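Local coordinates for protein endo-beta-1,4-glucanase (Streptomyces sp., PDB 1OA4) that hydrolyses internal beta-1,4-glucosidic bonds in cellulose, as a family 12 endoglucanase built on a beta-sandwich catalytic domain, at residues 12-15 / 16-19; 140-144 / 145-149. One frame throughout, in Å; residues are numbered along the deposited sequence.

Contact 1 of 2, residues 12-15 / 16-19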
loop_
_atom_site.group_PDB
_atom_site.type_symbol
_atom_site.label_atom_id
_atom_site.label_comp_id
_atom_site.label_asym_id
_atom_site.label_seq_id
_atom_site.Cartn_x
_atom_site.Cartn_y
_atom_site.Cartn_z
ATOM N N THR A 12 3.478 15.257 5.951
ATOM C CA THR A 12 2.933 14.394 6.986
ATOM C C THR A 12 1.541 14.849 7.378
ATOM O O THR A 12 1.179 16.002 7.157
ATOM C CB THR A 12 3.783 14.386 8.246
ATOM O OG1 THR A 12 3.774 15.691 8.841
ATOM C CG2 THR A 12 5.226 14.090 7.901
ATOM N N ILE A 13 0.774 13.918 7.932
ATOM C CA ILE A 13 -0.493 14.240 8.586
ATOM C C ILE A 13 -0.447 13.747 10.032
ATOM O O ILE A 13 0.196 12.747 10.335
ATOM C CB ILE A 13 -1.678 13.652 7.855
ATOM C CG1 ILE A 13 -1.582 12.129 7.793
ATOM C CG2 ILE A 13 -1.753 14.312 6.506
ATOM C CD1 ILE A 13 -2.835 11.449 7.303
ATOM N N GLN A 14 -1.123 14.487 10.914
ATOM C CA GLN A 14 -1.270 14.150 12.326
ATOM C C GLN A 14 0.074 14.042 13.057
ATOM O O GLN A 14 0.164 13.416 14.114
ATOM C CB GLN A 14 -2.054 12.847 12.467
ATOM C CG GLN A 14 -3.433 12.829 11.793
ATOM C CD GLN A 14 -3.999 11.409 11.683
ATOM O OE1 GLN A 14 -4.266 10.755 12.688
ATOM N NE2 GLN A 14 -4.155 10.929 10.460
ATOM N N ASP A 15 1.107 14.641 12.472
ATOM C CA ASP A 15 2.489 14.530 12.961
ATOM C C ASP A 15 2.809 13.064 13.230
ATOM O O ASP A 15 3.471 12.720 14.211
ATOM C CB ASP A 15 2.721 15.358 14.222
ATOM C CG ASP A 15 4.196 15.475 14.575
ATOM O OD1 ASP A 15 5.066 15.546 13.670
ATOM O OD2 ASP A 15 4.593 15.474 15.759
ATOM N N ARG A 16 2.338 12.187 12.343
ATOM C CA ARG A 16 2.473 10.755 12.580
ATOM C C ARG A 16 2.629 9.894 11.327
ATOM O O ARG A 16 3.246 8.830 11.402
ATOM C CB ARG A 16 1.270 10.235 13.386
ATOM C CG ARG A 16 1.328 8.763 13.745
ATOM C CD ARG A 16 2.523 8.424 14.638
ATOM N NE ARG A 16 2.608 7.022 14.995
ATOM C CZ ARG A 16 3.163 6.099 14.210
ATOM N NH1 ARG A 16 3.638 6.433 13.025
ATOM N NH2 ARG A 16 3.221 4.850 14.606
ATOM N N TYR A 17 2.036 10.299 10.212
ATOM C CA TYR A 17 2.099 9.478 8.991
ATOM C C TYR A 17 2.582 10.311 7.816
ATOM O O TYR A 17 2.324 11.503 7.726
ATOM C CB TYR A 17 0.719 8.866 8.650
ATOM C CG TYR A 17 0.076 8.116 9.803
ATOM C CD1 TYR A 17 0.619 6.951 10.308
ATOM C CD2 TYR A 17 -1.090 8.590 10.398
ATOM C CE1 TYR A 17 0.030 6.288 11.390
ATOM C CE2 TYR A 17 -1.679 7.937 11.446
ATOM C CZ TYR A 17 -1.135 6.788 11.947
ATOM O OH TYR A 17 -1.741 6.144 13.016
ATOM N N VAL A 18 3.306 9.660 6.915
ATOM C CA VAL A 18 3.800 10.297 5.710
ATOM C C VAL A 18 2.773 10.112 4.597
ATOM O O VAL A 18 2.190 9.026 4.469
ATOM C CB VAL A 18 5.122 9.661 5.248
ATOM C CG1 VAL A 18 5.604 10.304 3.958
ATOM C CG2 VAL A 18 6.158 9.738 6.347
ATOM N N VAL A 19 2.524 11.178 3.842
ATOM C CA VAL A 19 1.686 11.123 2.660
ATOM C C VAL A 19 2.617 11.426 1.478
ATOM O O VAL A 19 3.397 12.397 1.524
ATOM C CB VAL A 19 0.508 12.114 2.704
ATOM C CG1 VAL A 19 -0.300 12.022 1.431
ATOM C CG2 VAL A 19 -0.385 11.850 3.939
#
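The carbonyl oxygen I13 O is gripped by two successive amides, accepting R16 N at 3.0 Å and Y17 N at 3.1 Å. The Y17 N-H points almost straight at the oxygen, close to the axis of the carbonyl, whereas R16 N comes from above the carbonyl plane. Two residues thus face one, the definition of a classic beta bulge, here set just where the hairpin of strands 10-13 and 17-20 turns. Q14 and D15 make that turn with positive phi. Regular pairing resumes beyond the bulge with a bond of 2.9 Å from I13 N to Y17 O; the CA-H of T12 adds a weaker approach to the same oxygen.

I13 and Y17 point to one face of the hairpin, T12 and V18 to the other. I13 CG2 meets V19 CG2 at 3.8 Å, the two side chains crossing at about a right angle, and both residues pack on V34 of strand 30-34 in the other sheet of the sandwich. With CG anti to the backbone N (chi1 -178°), R16 lays that carbon over the centre of the Y17 ring, 3.6 Å above its plane; the bend at chi2 then turns the chain so that the guanidinium sets one face against Y17 CE1. The Q14 amide nitrogen NE2 sits at the ring edge, 3.9 Å from Y17 CD2, with amide and ring planes 71° apart.

The polar ends are anchored elsewhere: Y17 OH to S218 N, R16 to D62 and D15 to R72 by salt bridges. Backbone bonds therefore define the turn, while tyrosine and the charged groups tie it to separate parts of the chain.

Contact 2 of 2, residues 140-144 / 145-149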
loop_
_atom_site.group_PDB
_atom_site.type_symbol
_atom_site.label_atom_id
_atom_site.label_comp_id
_atom_site.label_asym_id
_atom_site.label_seq_id
_atom_site.Cartn_x
_atom_site.Cartn_y
_atom_site.Cartn_z
ATOM N N THR A 140 -7.094 -19.489 -2.539
ATOM C CA THR A 140 -7.865 -18.651 -1.655
ATOM C C THR A 140 -7.334 -18.740 -0.225
ATOM O O THR A 140 -6.835 -19.783 0.208
ATOM C CB THR A 140 -9.320 -19.126 -1.722
ATOM O OG1 THR A 140 -9.788 -19.008 -3.069
ATOM C CG2 THR A 140 -10.237 -18.222 -0.938
ATOM N N ALA A 141 -7.432 -17.641 0.513
ATOM C CA ALA A 141 -7.017 -17.628 1.902
ATOM C C ALA A 141 -8.035 -16.847 2.731
ATOM O O ALA A 141 -8.704 -15.946 2.221
ATOM C CB ALA A 141 -5.643 -17.012 2.042
ATOM N N HIS A 142 -8.156 -17.213 4.004
ATOM C CA HIS A 142 -9.026 -16.505 4.927
ATOM C C HIS A 142 -8.138 -15.769 5.908
ATOM O O HIS A 142 -7.403 -16.396 6.685
ATOM C CB HIS A 142 -9.950 -17.468 5.675
ATOM C CG HIS A 142 -10.973 -18.120 4.797
ATOM N ND1 HIS A 142 -10.623 -19.050 3.842
ATOM C CD2 HIS A 142 -12.256 -17.778 4.531
ATOM C CE1 HIS A 142 -11.661 -19.289 3.059
ATOM N NE2 HIS A 142 -12.683 -18.575 3.497
ATOM N N VAL A 143 -8.171 -14.442 5.843
ATOM C CA VAL A 143 -7.348 -13.617 6.709
ATOM C C VAL A 143 -8.179 -12.505 7.292
ATOM O O VAL A 143 -8.898 -11.812 6.576
ATOM C CB VAL A 143 -6.174 -12.967 5.943
ATOM C CG1 VAL A 143 -5.186 -12.347 6.937
ATOM C CG2 VAL A 143 -5.495 -13.978 5.028
ATOM N N GLY A 144 -8.101 -12.355 8.608
ATOM C CA GLY A 144 -8.801 -11.292 9.277
ATOM C C GLY A 144 -10.312 -11.417 9.236
ATOM O O GLY A 144 -11.020 -10.452 9.498
ATOM N N GLY A 145 -10.812 -12.613 8.932
ATOM C CA GLY A 145 -12.244 -12.826 8.873
ATOM C C GLY A 145 -12.849 -12.517 7.513
ATOM O O GLY A 145 -14.072 -12.473 7.377
ATOM N N ARG A 146 -11.988 -12.309 6.518
ATOM C CA ARG A 146 -12.394 -11.999 5.151
ATOM C C ARG A 146 -11.755 -13.018 4.207
ATOM O O ARG A 146 -10.749 -13.636 4.538
ATOM C CB ARG A 146 -11.942 -10.575 4.775
ATOM C CG ARG A 146 -12.772 -9.469 5.382
ATOM C CD ARG A 146 -12.324 -8.094 4.968
ATOM N NE ARG A 146 -13.095 -7.030 5.609
ATOM C CZ ARG A 146 -14.229 -6.526 5.143
ATOM N NH1 ARG A 146 -14.766 -6.985 4.021
ATOM N NH2 ARG A 146 -14.833 -5.553 5.805
ATOM N N SER A 147 -12.357 -13.221 3.042
ATOM C CA SER A 147 -11.792 -14.145 2.061
ATOM C C SER A 147 -10.982 -13.388 1.012
ATOM O O SER A 147 -11.387 -12.304 0.584
ATOM C CB SER A 147 -12.890 -14.938 1.366
ATOM O OG SER A 147 -12.316 -15.847 0.439
ATOM N N TRP A 148 -9.840 -13.957 0.618
ATOM C CA TRP A 148 -8.950 -13.326 -0.371
ATOM C C TRP A 148 -8.468 -14.281 -1.441
ATOM O O TRP A 148 -8.213 -15.443 -1.170
ATOM C CB TRP A 148 -7.701 -12.730 0.289
ATOM C CG TRP A 148 -8.031 -11.867 1.452
ATOM C CD1 TRP A 148 -8.192 -12.275 2.731
ATOM C CD2 TRP A 148 -8.265 -10.452 1.449
ATOM N NE1 TRP A 148 -8.521 -11.208 3.536
ATOM C CE2 TRP A 148 -8.558 -10.076 2.770
ATOM C CE3 TRP A 148 -8.250 -9.461 0.466
ATOM C CZ2 TRP A 148 -8.840 -8.763 3.132
ATOM C CZ3 TRP A 148 -8.529 -8.159 0.826
ATOM C CH2 TRP A 148 -8.817 -7.821 2.151
ATOM N N GLU A 149 -8.361 -13.754 -2.652
ATOM C CA GLU A 149 -7.792 -14.482 -3.769
ATOM C C GLU A 149 -6.324 -14.133 -3.685
ATOM O O GLU A 149 -5.976 -12.947 -3.653
ATOM C CB GLU A 149 -8.409 -14.002 -5.080
ATOM C CG GLU A 149 -7.947 -14.736 -6.322
ATOM C CD GLU A 149 -8.651 -14.209 -7.563
ATOM O OE1 GLU A 149 -9.903 -14.285 -7.632
ATOM O OE2 GLU A 149 -7.971 -13.680 -8.454
#
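W148 NE1 donates to V143 O at 3.1 Å, with the acceptor in the plane of the indole and an N-H...O angle of 166°. The same oxygen also accepts R146 N at 3.1 Å. The two donors arrive from opposite faces of the carbonyl plane: NE1 lies 21° out of it, the R146 amide much farther, 58°, on the other side. Beside the bond, V143 CB lies 3.8 Å from W148 NE1, the valine and indole side chains crossing at about a right angle. The tryptophan CG is anti to its own carbonyl carbon, which lays the indole across the hairpin toward V143 instead of out from the strand.

Behind this shell is the backbone ladder. W148 N gives a bond of 2.8 Å to A141 O, A141 N answers to W148 O, and V143 N closes the last rung on R146 O. The chain reverses through a type I' turn from V143 to R146, the classic two-residue link of a tight beta hairpin, with glycines at both central positions. G144 and G145 both have positive phi, and at G145 the backbone angles call for glycine, since a CB would run into G144 O. On the other face of the ribbon, T140 CG2 packs against S147 OG at 3.4 Å, and H142 brings NE2 to 4.1 Å from S147 OG, too far for a hydrogen bond.

Further out, F179 of helix 176-185 meets W148 edge-to-face, and the same helix packs on V143 through F179, D178 and Q182. R146, extended from CG to NE, reaches W172 in a cation-pi contact. E149 joins the hairpin to L164 by backbone hydrogen bonding, while its carboxylate oxygen OE2 accepts from W151 NE1.

Contacts 1 and 2 are both tight turns of hairpins in the same mixed sheet, yet they lie on opposite sides of the chain's centre, with about 30 Å between their centres and no touch. Each is partly buried, with an exposed loop and one inward-facing side. In both, a single carbonyl next to the turn takes two donors, but the means differ: at 12-19 both are successive backbone amides that create a bulge, at 140-149 one is a tryptophan side chain. Contact 1 packs against the opposing sheet, its charged side chains pairing with residues outside the hairpin, whereas contact 2 packs against helix 176-185 and neighbouring loop residues, chiefly through W148 and V143.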